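Local coordinates for protein transcriptional regulator (Vibrio virus VP882, PDB 7DWM) that probably binds DNA through a LuxR-type helix-turn-helix domain to regulate transcription, and holds the small molecule 3,5-dimethylpyrazin-2-ol in a PAS-fold domain, at residues Arg101-Lys107 with Phe122-Thr128; Glu166-Phe170 with Tyr220-Lys226; Lys31-Phe37 with Glu56-Asp62. All coordinates share one frame; numbering follows the deposited sequence.

Contact 1. Residues Arg101-Lys107 with Phe122-Thr128. With A1U (3,5-dimethylpyrazin-2-ol), chain C.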
loop_
_atom_site.group_PDB
_atom_site.type_symbol
_atom_site.label_atom_id
_atom_site.label_comp_id
_atom_site.label_asym_id
_atom_site.label_seq_id
_atom_site.Cartn_x
_atom_site.Cartn_y
_atom_site.Cartn_z
ATOM N N ARG A 101 -13.520 -11.291 3.555
ATOM C CA ARG A 101 -12.439 -10.375 3.873
ATOM C C ARG A 101 -11.717 -9.970 2.596
ATOM O O ARG A 101 -11.745 -10.670 1.572
ATOM C CB ARG A 101 -11.427 -10.974 4.869
ATOM C CG ARG A 101 -12.007 -11.453 6.198
ATOM C CD ARG A 101 -12.568 -10.306 7.031
ATOM N NE ARG A 101 -11.553 -9.623 7.828
ATOM C CZ ARG A 101 -11.824 -8.872 8.891
ATOM N NH1 ARG A 101 -13.080 -8.706 9.286
ATOM N NH2 ARG A 101 -10.841 -8.282 9.558
ATOM N N VAL A 102 -11.060 -8.819 2.694
ATOM C CA VAL A 102 -10.260 -8.223 1.633
ATOM C C VAL A 102 -8.811 -8.336 2.084
ATOM O O VAL A 102 -8.342 -7.535 2.900
ATOM C CB VAL A 102 -10.650 -6.763 1.375
ATOM C CG1 VAL A 102 -9.833 -6.182 0.230
ATOM C CG2 VAL A 102 -12.143 -6.643 1.097
ATOM N N PHE A 103 -8.096 -9.337 1.586
ATOM C CA PHE A 103 -6.697 -9.505 1.927
ATOM C C PHE A 103 -5.808 -9.036 0.787
ATOM O O PHE A 103 -6.197 -9.016 -0.383
ATOM C CB PHE A 103 -6.387 -10.968 2.253
ATOM C CG PHE A 103 -6.403 -11.275 3.717
ATOM C CD1 PHE A 103 -5.239 -11.641 4.374
ATOM C CD2 PHE A 103 -7.580 -11.197 4.441
ATOM C CE1 PHE A 103 -5.251 -11.924 5.727
ATOM C CE2 PHE A 103 -7.598 -11.477 5.795
ATOM C CZ PHE A 103 -6.432 -11.843 6.437
ATOM N N THR A 104 -4.597 -8.658 1.161
ATOM C CA THR A 104 -3.472 -8.541 0.250
ATOM C C THR A 104 -2.544 -9.718 0.516
ATOM O O THR A 104 -2.080 -9.897 1.647
ATOM C CB THR A 104 -2.763 -7.204 0.467
ATOM O OG1 THR A 104 -3.561 -6.143 -0.076
ATOM C CG2 THR A 104 -1.363 -7.196 -0.127
ATOM N N PHE A 105 -2.281 -10.516 -0.518
ATOM C CA PHE A 105 -1.293 -11.592 -0.451
ATOM C C PHE A 105 -0.096 -11.215 -1.317
ATOM O O PHE A 105 -0.196 -11.184 -2.548
ATOM C CB PHE A 105 -1.896 -12.930 -0.871
ATOM C CG PHE A 105 -2.636 -13.624 0.234
ATOM C CD1 PHE A 105 -1.972 -14.473 1.105
ATOM C CD2 PHE A 105 -3.993 -13.413 0.413
ATOM C CE1 PHE A 105 -2.651 -15.105 2.132
ATOM C CE2 PHE A 105 -4.677 -14.041 1.438
ATOM C CZ PHE A 105 -4.004 -14.888 2.299
ATOM N N THR A 106 1.026 -10.922 -0.660
ATOM C CA THR A 106 2.277 -10.573 -1.324
ATOM C C THR A 106 3.120 -11.827 -1.532
ATOM O O THR A 106 3.508 -12.489 -0.561
ATOM C CB THR A 106 3.049 -9.538 -0.502
ATOM O OG1 THR A 106 3.754 -10.187 0.561
ATOM C CG2 THR A 106 2.095 -8.519 0.078
ATOM N N LYS A 107 3.398 -12.152 -2.795
ATOM C CA LYS A 107 4.142 -13.359 -3.135
ATOM C C LYS A 107 5.487 -12.990 -3.745
ATOM O O LYS A 107 5.550 -12.229 -4.717
ATOM C CB LYS A 107 3.324 -14.239 -4.077
ATOM C CG LYS A 107 1.904 -14.429 -3.564
ATOM C CD LYS A 107 0.935 -14.980 -4.598
ATOM C CE LYS A 107 1.178 -16.455 -4.858
ATOM N NZ LYS A 107 0.093 -17.057 -5.681
ATOM N N PHE A 122 4.616 -16.280 0.724
ATOM C CA PHE A 122 3.418 -15.462 0.656
ATOM C C PHE A 122 3.151 -14.847 2.021
ATOM O O PHE A 122 3.277 -15.513 3.063
ATOM C CB PHE A 122 2.193 -16.266 0.162
ATOM C CG PHE A 122 1.778 -17.390 1.073
ATOM C CD1 PHE A 122 2.166 -18.691 0.805
ATOM C CD2 PHE A 122 0.969 -17.152 2.176
ATOM C CE1 PHE A 122 1.783 -19.727 1.634
ATOM C CE2 PHE A 122 0.590 -18.183 3.009
ATOM C CZ PHE A 122 0.991 -19.474 2.735
ATOM N N HIS A 123 2.815 -13.556 1.993
ATOM C CA HIS A 123 2.466 -12.759 3.161
ATOM C C HIS A 123 1.059 -12.195 2.947
ATOM O O HIS A 123 0.867 -11.384 2.017
ATOM C CB HIS A 123 3.485 -11.646 3.397
ATOM C CG HIS A 123 3.181 -10.781 4.582
ATOM N ND1 HIS A 123 3.635 -9.484 4.691
ATOM C CD2 HIS A 123 2.474 -11.028 5.711
ATOM C CE1 HIS A 123 3.220 -8.968 5.835
ATOM N NE2 HIS A 123 2.513 -9.884 6.472
ATOM N N GLY A 124 0.127 -12.611 3.748
ATOM C CA GLY A 124 -1.252 -12.134 3.680
ATOM C C GLY A 124 -1.497 -11.047 4.717
ATOM O O GLY A 124 -1.141 -11.205 5.885
ATOM N N GLN A 125 -2.105 -9.952 4.270
ATOM C CA GLN A 125 -2.407 -8.820 5.141
ATOM C C GLN A 125 -3.892 -8.495 5.073
ATOM O O GLN A 125 -4.441 -8.297 3.984
ATOM C CB GLN A 125 -1.583 -7.587 4.751
ATOM C CG GLN A 125 -0.098 -7.856 4.562
ATOM C CD GLN A 125 0.730 -6.588 4.603
ATOM O OE1 GLN A 125 1.490 -6.298 3.679
ATOM N NE2 GLN A 125 0.585 -5.821 5.678
ATOM N N ASP A 126 -4.533 -8.435 6.241
ATOM C CA ASP A 126 -5.959 -8.137 6.338
ATOM C C ASP A 126 -6.183 -6.641 6.162
ATOM O O ASP A 126 -5.868 -5.845 7.052
ATOM C CB ASP A 126 -6.513 -8.617 7.676
ATOM C CG ASP A 126 -8.030 -8.593 7.721
ATOM O OD1 ASP A 126 -8.598 -8.904 8.788
ATOM O OD2 ASP A 126 -8.656 -8.262 6.691
ATOM N N LEU A 127 -6.735 -6.261 5.015
ATOM C CA LEU A 127 -6.942 -4.864 4.663
ATOM C C LEU A 127 -8.239 -4.274 5.203
ATOM O O LEU A 127 -8.372 -3.047 5.224
ATOM C CB LEU A 127 -6.895 -4.691 3.144
ATOM C CG LEU A 127 -5.497 -4.818 2.538
ATOM C CD1 LEU A 127 -5.430 -4.064 1.228
ATOM C CD2 LEU A 127 -4.427 -4.317 3.505
ATOM N N THR A 128 -9.199 -5.103 5.624
ATOM C CA THR A 128 -10.534 -4.603 5.953
ATOM C C THR A 128 -10.513 -3.583 7.092
ATOM O O THR A 128 -11.006 -2.460 6.941
ATOM C CB THR A 128 -11.441 -5.780 6.319
ATOM O OG1 THR A 128 -10.954 -6.394 7.519
ATOM C CG2 THR A 128 -11.447 -6.816 5.208
HETATM C CAB A1U C . -4.631 -16.750 -1.558
HETATM C CAC A1U C . -4.719 -17.441 -0.325
HETATM C CAE A1U C . -2.624 -18.405 -0.745
HETATM C CAF A1U C . -2.625 -17.680 -1.956
HETATM C CAG A1U C . -5.934 -17.258 0.544
HETATM C CAH A1U C . -1.496 -19.301 -0.332
HETATM N NAA A1U C . -3.574 -16.861 -2.406
HETATM N NAD A1U C . -3.697 -18.261 0.057
HETATM O OAI A1U C . -1.483 -17.861 -2.761
#
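Gly124 lies flat against the ring of Phe105, and here the antiparallel pair 101-107 and 122-128 is most closely packed. Gly124 CA sits over one face, 3.8 Å from the centroid of the Phe105 ring, a CH-pi contact possible because no side chain intervenes. The opposite ring face takes 3,5-dimethylpyrazin-2-ol, with Phe105 CZ 3.5 Å from its methyl CAG. Phe122 CD2 meets the edge of Phe105, and the other methyl of the ligand, CAH, rests over the centre of the Phe122 ring. Backbone bonds join Thr104 to Gln125 and Thr106 to His123, two in each pair, while Phe103, Phe105, Lys107 and Phe122 project from the ligand side of the sheet. Lys107 NZ makes a weak bond to ligand OAI (3.4 Å) and has further partners in Gln77 and Asp78.

The partly exposed end carries the charged groups. The first torsion of Asp126 (chi1 -168°) swings CG away from the backbone N and brings OD1 to the edge of the Arg101 guanidinium in a salt bridge. Asp126 OD2 also receives Thr128 OG1 (3.1 Å), from above the carboxylate plane, and a weak capping bond from Thr128 N. On the far face, Gln125 bonds to Gln125 of the second subunit. Aromatic surfaces thus grip the flat ligand, whereas one carboxylate serves both the salt bridge and the N-cap where strand passes into helix.

Contact 2. Residues Glu166-Phe170 with Tyr220-Lys226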
loop_
_atom_site.group_PDB
_atom_site.type_symbol
_atom_site.label_atom_id
_atom_site.label_comp_id
_atom_site.label_asym_id
_atom_site.label_seq_id
_atom_site.Cartn_x
_atom_site.Cartn_y
_atom_site.Cartn_z
ATOM N N GLU A 166 -23.487 5.059 -7.462
ATOM C CA GLU A 166 -22.198 4.798 -6.830
ATOM C C GLU A 166 -21.087 4.685 -7.867
ATOM O O GLU A 166 -19.990 5.220 -7.669
ATOM C CB GLU A 166 -22.278 3.535 -5.973
ATOM C CG GLU A 166 -22.925 3.767 -4.613
ATOM C CD GLU A 166 -22.697 2.622 -3.645
ATOM O OE1 GLU A 166 -22.528 1.474 -4.107
ATOM O OE2 GLU A 166 -22.689 2.871 -2.421
ATOM N N LEU A 167 -21.348 3.989 -8.977
ATOM C CA LEU A 167 -20.347 3.887 -10.040
ATOM C C LEU A 167 -20.020 5.262 -10.619
ATOM O O LEU A 167 -18.844 5.632 -10.784
ATOM C CB LEU A 167 -20.851 2.954 -11.140
ATOM C CG LEU A 167 -20.226 1.562 -11.241
ATOM C CD1 LEU A 167 -20.673 0.695 -10.081
ATOM C CD2 LEU A 167 -20.595 0.907 -12.560
ATOM N N VAL A 168 -21.066 6.024 -10.953
ATOM C CA VAL A 168 -20.888 7.349 -11.535
ATOM C C VAL A 168 -20.076 8.235 -10.601
ATOM O O VAL A 168 -19.180 8.959 -11.043
ATOM C CB VAL A 168 -22.255 7.977 -11.868
ATOM C CG1 VAL A 168 -22.099 9.452 -12.210
ATOM C CG2 VAL A 168 -22.912 7.230 -13.018
ATOM N N LEU A 169 -20.365 8.188 -9.300
ATOM C CA LEU A 169 -19.631 9.027 -8.359
ATOM C C LEU A 169 -18.192 8.552 -8.188
ATOM O O LEU A 169 -17.275 9.376 -8.078
ATOM C CB LEU A 169 -20.351 9.061 -7.010
ATOM C CG LEU A 169 -19.761 10.050 -6.004
ATOM C CD1 LEU A 169 -19.896 11.457 -6.547
ATOM C CD2 LEU A 169 -20.450 9.919 -4.658
ATOM N N PHE A 170 -17.978 7.232 -8.131
ATOM C CA PHE A 170 -16.624 6.688 -8.088
ATOM C C PHE A 170 -15.775 7.256 -9.214
ATOM O O PHE A 170 -14.627 7.663 -9.002
ATOM C CB PHE A 170 -16.664 5.157 -8.169
ATOM C CG PHE A 170 -15.317 4.496 -7.987
ATOM C CD1 PHE A 170 -14.490 4.256 -9.074
ATOM C CD2 PHE A 170 -14.883 4.119 -6.726
ATOM C CE1 PHE A 170 -13.255 3.655 -8.903
ATOM C CE2 PHE A 170 -13.650 3.518 -6.551
ATOM C CZ PHE A 170 -12.836 3.286 -7.640
ATOM N N TYR A 220 -16.218 10.144 0.629
ATOM C CA TYR A 220 -16.670 9.314 -0.480
ATOM C C TYR A 220 -15.565 8.932 -1.458
ATOM O O TYR A 220 -15.819 8.123 -2.358
ATOM C CB TYR A 220 -17.802 10.018 -1.229
ATOM C CG TYR A 220 -19.143 9.857 -0.551
ATOM C CD1 TYR A 220 -19.925 8.732 -0.777
ATOM C CD2 TYR A 220 -19.621 10.823 0.326
ATOM C CE1 TYR A 220 -21.152 8.577 -0.156
ATOM C CE2 TYR A 220 -20.845 10.677 0.953
ATOM C CZ TYR A 220 -21.607 9.553 0.707
ATOM O OH TYR A 220 -22.825 9.406 1.330
ATOM N N TYR A 221 -14.355 9.487 -1.327
ATOM C CA TYR A 221 -13.269 9.024 -2.185
ATOM C C TYR A 221 -12.876 7.587 -1.873
ATOM O O TYR A 221 -12.375 6.878 -2.753
ATOM C CB TYR A 221 -12.047 9.935 -2.065
ATOM C CG TYR A 221 -11.014 9.640 -3.128
ATOM C CD1 TYR A 221 -9.968 8.757 -2.885
ATOM C CD2 TYR A 221 -11.104 10.217 -4.388
ATOM C CE1 TYR A 221 -9.033 8.471 -3.860
ATOM C CE2 TYR A 221 -10.173 9.938 -5.369
ATOM C CZ TYR A 221 -9.140 9.064 -5.100
ATOM O OH TYR A 221 -8.210 8.784 -6.075
ATOM N N SER A 222 -13.104 7.137 -0.644
ATOM C CA SER A 222 -12.760 5.788 -0.223
ATOM C C SER A 222 -13.917 4.819 -0.395
ATOM O O SER A 222 -13.803 3.656 0.007
ATOM C CB SER A 222 -12.295 5.785 1.234
ATOM O OG SER A 222 -13.363 6.088 2.113
ATOM N N MET A 223 -15.021 5.270 -0.977
ATOM C CA MET A 223 -16.167 4.402 -1.182
ATOM C C MET A 223 -15.906 3.406 -2.302
ATOM O O MET A 223 -15.350 3.739 -3.351
ATOM C CB MET A 223 -17.410 5.227 -1.502
ATOM C CG MET A 223 -18.621 4.388 -1.882
ATOM S SD MET A 223 -19.450 4.931 -3.387
ATOM C CE MET A 223 -18.384 4.230 -4.640
ATOM N N VAL A 224 -16.307 2.169 -2.062
ATOM C CA VAL A 224 -16.284 1.106 -3.060
ATOM C C VAL A 224 -17.720 0.865 -3.499
ATOM O O VAL A 224 -18.602 0.752 -2.637
ATOM C CB VAL A 224 -15.662 -0.190 -2.503
ATOM C CG1 VAL A 224 -15.460 -1.201 -3.616
ATOM C CG2 VAL A 224 -14.360 0.106 -1.802
ATOM N N PRO A 225 -18.006 0.826 -4.792
ATOM C CA PRO A 225 -19.390 0.617 -5.215
ATOM C C PRO A 225 -19.861 -0.737 -4.703
ATOM O O PRO A 225 -19.182 -1.753 -4.857
ATOM C CB PRO A 225 -19.309 0.665 -6.747
ATOM C CG PRO A 225 -18.039 1.416 -7.043
ATOM C CD PRO A 225 -17.096 1.079 -5.923
ATOM N N LYS A 226 -21.041 -0.733 -4.083
ATOM C CA LYS A 226 -21.547 -1.926 -3.414
ATOM C C LYS A 226 -21.823 -3.071 -4.383
ATOM O O LYS A 226 -21.915 -4.226 -3.952
ATOM C CB LYS A 226 -22.779 -1.567 -2.586
ATOM C CG LYS A 226 -24.092 -1.587 -3.320
ATOM C CD LYS A 226 -25.223 -1.783 -2.336
ATOM C CE LYS A 226 -25.027 -3.063 -1.541
ATOM N NZ LYS A 226 -25.530 -4.242 -2.308
#
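Glu166 reaches out from helix 163-172 to the backbone of Lys226, meeting its neighbours at a slant, while the apolar pairs around it stand at about right angles. With CG beside the backbone N (chi1 -80°) and the chain extended beyond it, the side chain places Glu166 OE1 2.7 Å from Lys226 N. The N-H points almost straight at the oxygen (178°), arriving on its syn side, 25° out of the carboxylate plane. Met223 crosses Glu166 obliquely: Met223 SD packs 3.9 Å from Glu166 CG, and the bent chain carries Met223 CE onward to within 4.0 Å of Phe170 CB.

Pro225 fits between two apolar residues of the helix, roughly perpendicular to both. Pro225 CB meets Leu167 CD1 at 3.6 Å, while Pro225 CD approaches Phe170 CD2 at 3.8 Å. The Phe170 ring presents its edge to Met223 O, which lies near the ring plane, 3.4 Å from Phe170 CD2. At the start of 220-226, Leu169 CD2 touches Tyr220 CD1 at 4.1 Å, again about at a right angle.

Val168 points instead into helices 178-185 and 189-203. The loop after helix 208-217 therefore packs on another side of helix 163-172, a side that also meets Leu142 and Val138 of the second subunit, and the helix itself belongs to the LuxR-type helix-turn-helix region.

Contact 3. Residues Lys31-Phe37 with Glu56-Asp62. With A1U (3,5-dimethylpyrazin-2-ol), chain C.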
loop_
_atom_site.group_PDB
_atom_site.type_symbol
_atom_site.label_atom_id
_atom_site.label_comp_id
_atom_site.label_asym_id
_atom_site.label_seq_id
_atom_site.Cartn_x
_atom_site.Cartn_y
_atom_site.Cartn_z
ATOM N N LYS A 31 5.572 -22.079 -0.185
ATOM C CA LYS A 31 5.365 -23.330 -0.904
ATOM C C LYS A 31 6.448 -23.492 -1.964
ATOM O O LYS A 31 7.274 -22.604 -2.180
ATOM C CB LYS A 31 3.961 -23.427 -1.506
ATOM C CG LYS A 31 3.509 -22.233 -2.274
ATOM C CD LYS A 31 2.082 -21.943 -1.894
ATOM C CE LYS A 31 1.515 -20.854 -2.746
ATOM N NZ LYS A 31 0.048 -20.753 -2.606
ATOM N N ASP A 32 6.404 -24.633 -2.647
ATOM C CA ASP A 32 7.471 -25.108 -3.512
ATOM C C ASP A 32 7.195 -24.726 -4.966
ATOM O O ASP A 32 6.256 -23.985 -5.273
ATOM C CB ASP A 32 7.607 -26.622 -3.333
ATOM C CG ASP A 32 8.891 -27.178 -3.901
ATOM O OD1 ASP A 32 8.794 -28.068 -4.769
ATOM O OD2 ASP A 32 9.985 -26.739 -3.483
ATOM N N THR A 33 8.026 -25.238 -5.878
ATOM C CA THR A 33 7.843 -25.033 -7.307
ATOM C C THR A 33 6.672 -25.833 -7.853
ATOM O O THR A 33 6.272 -25.608 -9.000
ATOM C CB THR A 33 9.119 -25.395 -8.073
ATOM O OG1 THR A 33 8.884 -25.269 -9.481
ATOM C CG2 THR A 33 9.541 -26.828 -7.769
ATOM N N LYS A 34 6.149 -26.785 -7.086
ATOM C CA LYS A 34 4.907 -27.465 -7.415
ATOM C C LYS A 34 3.715 -26.825 -6.711
ATOM O O LYS A 34 2.638 -27.429 -6.641
ATOM C CB LYS A 34 5.018 -28.950 -7.072
ATOM C CG LYS A 34 5.809 -29.757 -8.090
ATOM C CD LYS A 34 6.648 -30.828 -7.420
ATOM C CE LYS A 34 5.924 -32.164 -7.402
ATOM N NZ LYS A 34 6.695 -33.210 -6.675
ATOM N N SER A 35 3.890 -25.598 -6.211
ATOM C CA SER A 35 2.911 -24.880 -5.393
ATOM C C SER A 35 2.380 -25.718 -4.236
ATOM O O SER A 35 1.250 -25.509 -3.776
ATOM C CB SER A 35 1.745 -24.374 -6.251
ATOM O OG SER A 35 0.594 -24.142 -5.455
ATOM N N VAL A 36 3.171 -26.668 -3.747
ATOM C CA VAL A 36 2.794 -27.493 -2.609
ATOM C C VAL A 36 3.332 -26.868 -1.327
ATOM O O VAL A 36 4.500 -26.468 -1.263
ATOM C CB VAL A 36 3.306 -28.931 -2.790
ATOM C CG1 VAL A 36 2.634 -29.863 -1.827
ATOM C CG2 VAL A 36 3.058 -29.397 -4.216
ATOM N N PHE A 37 2.481 -26.789 -0.304
ATOM C CA PHE A 37 2.828 -26.131 0.953
ATOM C C PHE A 37 4.036 -26.793 1.610
ATOM O O PHE A 37 4.102 -28.023 1.698
ATOM C CB PHE A 37 1.641 -26.192 1.920
ATOM C CG PHE A 37 0.614 -25.116 1.712
ATOM C CD1 PHE A 37 -0.641 -25.225 2.290
ATOM C CD2 PHE A 37 0.903 -23.994 0.955
ATOM C CE1 PHE A 37 -1.593 -24.236 2.109
ATOM C CE2 PHE A 37 -0.043 -23.005 0.774
ATOM C CZ PHE A 37 -1.290 -23.127 1.348
ATOM N N GLU A 56 -0.421 -29.942 5.652
ATOM C CA GLU A 56 0.721 -29.372 4.889
ATOM C C GLU A 56 1.142 -30.369 3.812
ATOM O O GLU A 56 0.918 -31.566 4.004
ATOM C CB GLU A 56 1.984 -29.205 5.734
ATOM C CG GLU A 56 1.871 -29.611 7.190
ATOM C CD GLU A 56 1.258 -30.963 7.493
ATOM O OE1 GLU A 56 1.193 -31.320 8.679
ATOM O OE2 GLU A 56 0.755 -31.589 6.547
ATOM N N GLY A 57 1.788 -29.873 2.757
ATOM C CA GLY A 57 2.237 -30.699 1.621
ATOM C C GLY A 57 1.175 -30.797 0.538
ATOM O O GLY A 57 1.456 -31.384 -0.510
ATOM N N LEU A 58 -0.004 -30.223 0.783
ATOM C CA LEU A 58 -1.125 -30.235 -0.191
ATOM C C LEU A 58 -1.023 -29.019 -1.105
ATOM O O LEU A 58 -0.087 -28.225 -0.935
ATOM C CB LEU A 58 -2.449 -30.213 0.567
ATOM C CG LEU A 58 -2.303 -30.174 2.078
ATOM C CD1 LEU A 58 -1.639 -28.883 2.502
ATOM C CD2 LEU A 58 -3.654 -30.324 2.739
ATOM N N THR A 59 -1.935 -28.936 -2.072
ATOM C CA THR A 59 -2.008 -27.785 -3.000
ATOM C C THR A 59 -2.962 -26.744 -2.416
ATOM O O THR A 59 -3.478 -26.955 -1.315
ATOM C CB THR A 59 -2.522 -28.228 -4.368
ATOM O OG1 THR A 59 -3.609 -29.107 -4.103
ATOM C CG2 THR A 59 -1.477 -28.953 -5.181
ATOM N N ASP A 60 -3.216 -25.666 -3.151
ATOM C CA ASP A 60 -4.088 -24.626 -2.619
ATOM C C ASP A 60 -5.537 -25.079 -2.515
ATOM O O ASP A 60 -6.323 -24.445 -1.803
ATOM C CB ASP A 60 -3.969 -23.358 -3.460
ATOM C CG ASP A 60 -2.804 -22.493 -3.031
ATOM O OD1 ASP A 60 -2.718 -22.178 -1.825
ATOM O OD2 ASP A 60 -1.976 -22.128 -3.891
ATOM N N ALA A 61 -5.904 -26.165 -3.195
ATOM C CA ALA A 61 -7.238 -26.746 -3.061
ATOM C C ALA A 61 -7.281 -27.428 -1.700
ATOM O O ALA A 61 -7.226 -28.652 -1.561
ATOM C CB ALA A 61 -7.530 -27.726 -4.183
ATOM N N ASP A 62 -7.386 -26.600 -0.674
ATOM C CA ASP A 62 -7.274 -27.057 0.701
ATOM C C ASP A 62 -8.611 -27.619 1.169
ATOM O O ASP A 62 -9.534 -27.832 0.377
ATOM C CB ASP A 62 -6.820 -25.911 1.601
ATOM C CG ASP A 62 -5.312 -25.712 1.592
ATOM O OD1 ASP A 62 -4.669 -26.179 2.552
ATOM O OD2 ASP A 62 -4.775 -25.096 0.643
HETATM C CAB A1U C . -4.631 -16.750 -1.558
HETATM C CAC A1U C . -4.719 -17.441 -0.325
HETATM C CAE A1U C . -2.624 -18.405 -0.745
HETATM C CAF A1U C . -2.625 -17.680 -1.956
HETATM C CAG A1U C . -5.934 -17.258 0.544
HETATM C CAH A1U C . -1.496 -19.301 -0.332
HETATM N NAA A1U C . -3.574 -16.861 -2.406
HETATM N NAD A1U C . -3.697 -18.261 0.057
HETATM O OAI A1U C . -1.483 -17.861 -2.761
#
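The pocket for 3,5-dimethylpyrazin-2-ol receives two of its residues, Lys31 and Asp60, from this contact, and they form a salt bridge beside the ligand. Lys31 NZ lies 2.8 Å from Asp60 OD2, which accepts through its syn lone pair, on the side of the other carboxylate oxygen; NZ bonds weakly to Asp60 OD1 as well. The ammonium also makes a weak bond to the ligand oxygen OAI, 3.3 Å from Lys31 NZ. A bend at chi2 (-137°) directs the otherwise extended lysine chain to this point. Lys31 NZ has a second carboxylate partner in Asp78 of helix 71-80, which it shares with Lys107. Asp60 OD1 approaches the ligand methyl CAH at 3.5 Å, bringing the carboxylate to the pocket wall.

In the PAS fold the antiparallel sheet forms one side of such a pocket, and helices and connecting loops form another. Here strands 28-32 and 37-40, linked by a type I turn from Asp32 to Ser35, meet the loop that precedes helix 71-80. The backbones are joined where Phe37 N donates to Leu58 O at 3.0 Å; a weak return bond runs from Gly57 N to Phe37 O.

Phe37 lies between this joint and the ligand. Phe37 CD1 packs 3.8 Å from Leu58 CD1, and the methyl CAH lies at the ring edge, near its plane. The Asp60 carboxylate stands nearly perpendicular to the ring (87°), with Asp60 OD1 3.6 Å from Phe37 CZ, while Asp62 OD2 comes equally near to Phe37 CE1, its carboxylate inclined at 39° to the ring.

Overall arrangement
Along the chain the contacts come in series: contact 3 closes before contact 1 opens, and contact 2 follows. Contacts 1 and 3 both reach the same antiparallel sheet of the PAS fold, where strands 28-32 and 119-126 are neighbours; their centres are 18 Å apart, yet they touch through Phe122 and Phe37, and both reach the same ligand. Contact 2 belongs to the helical region, its centre 22 Å from that of contact 1 and 37 Å from that of contact 3. Helix 127-139, which starts within contact 1, precedes helix 163-172 of contact 2. Both of these contacts touch the second subunit, so the dimer interface spans the ligand-binding and probable DNA-binding parts.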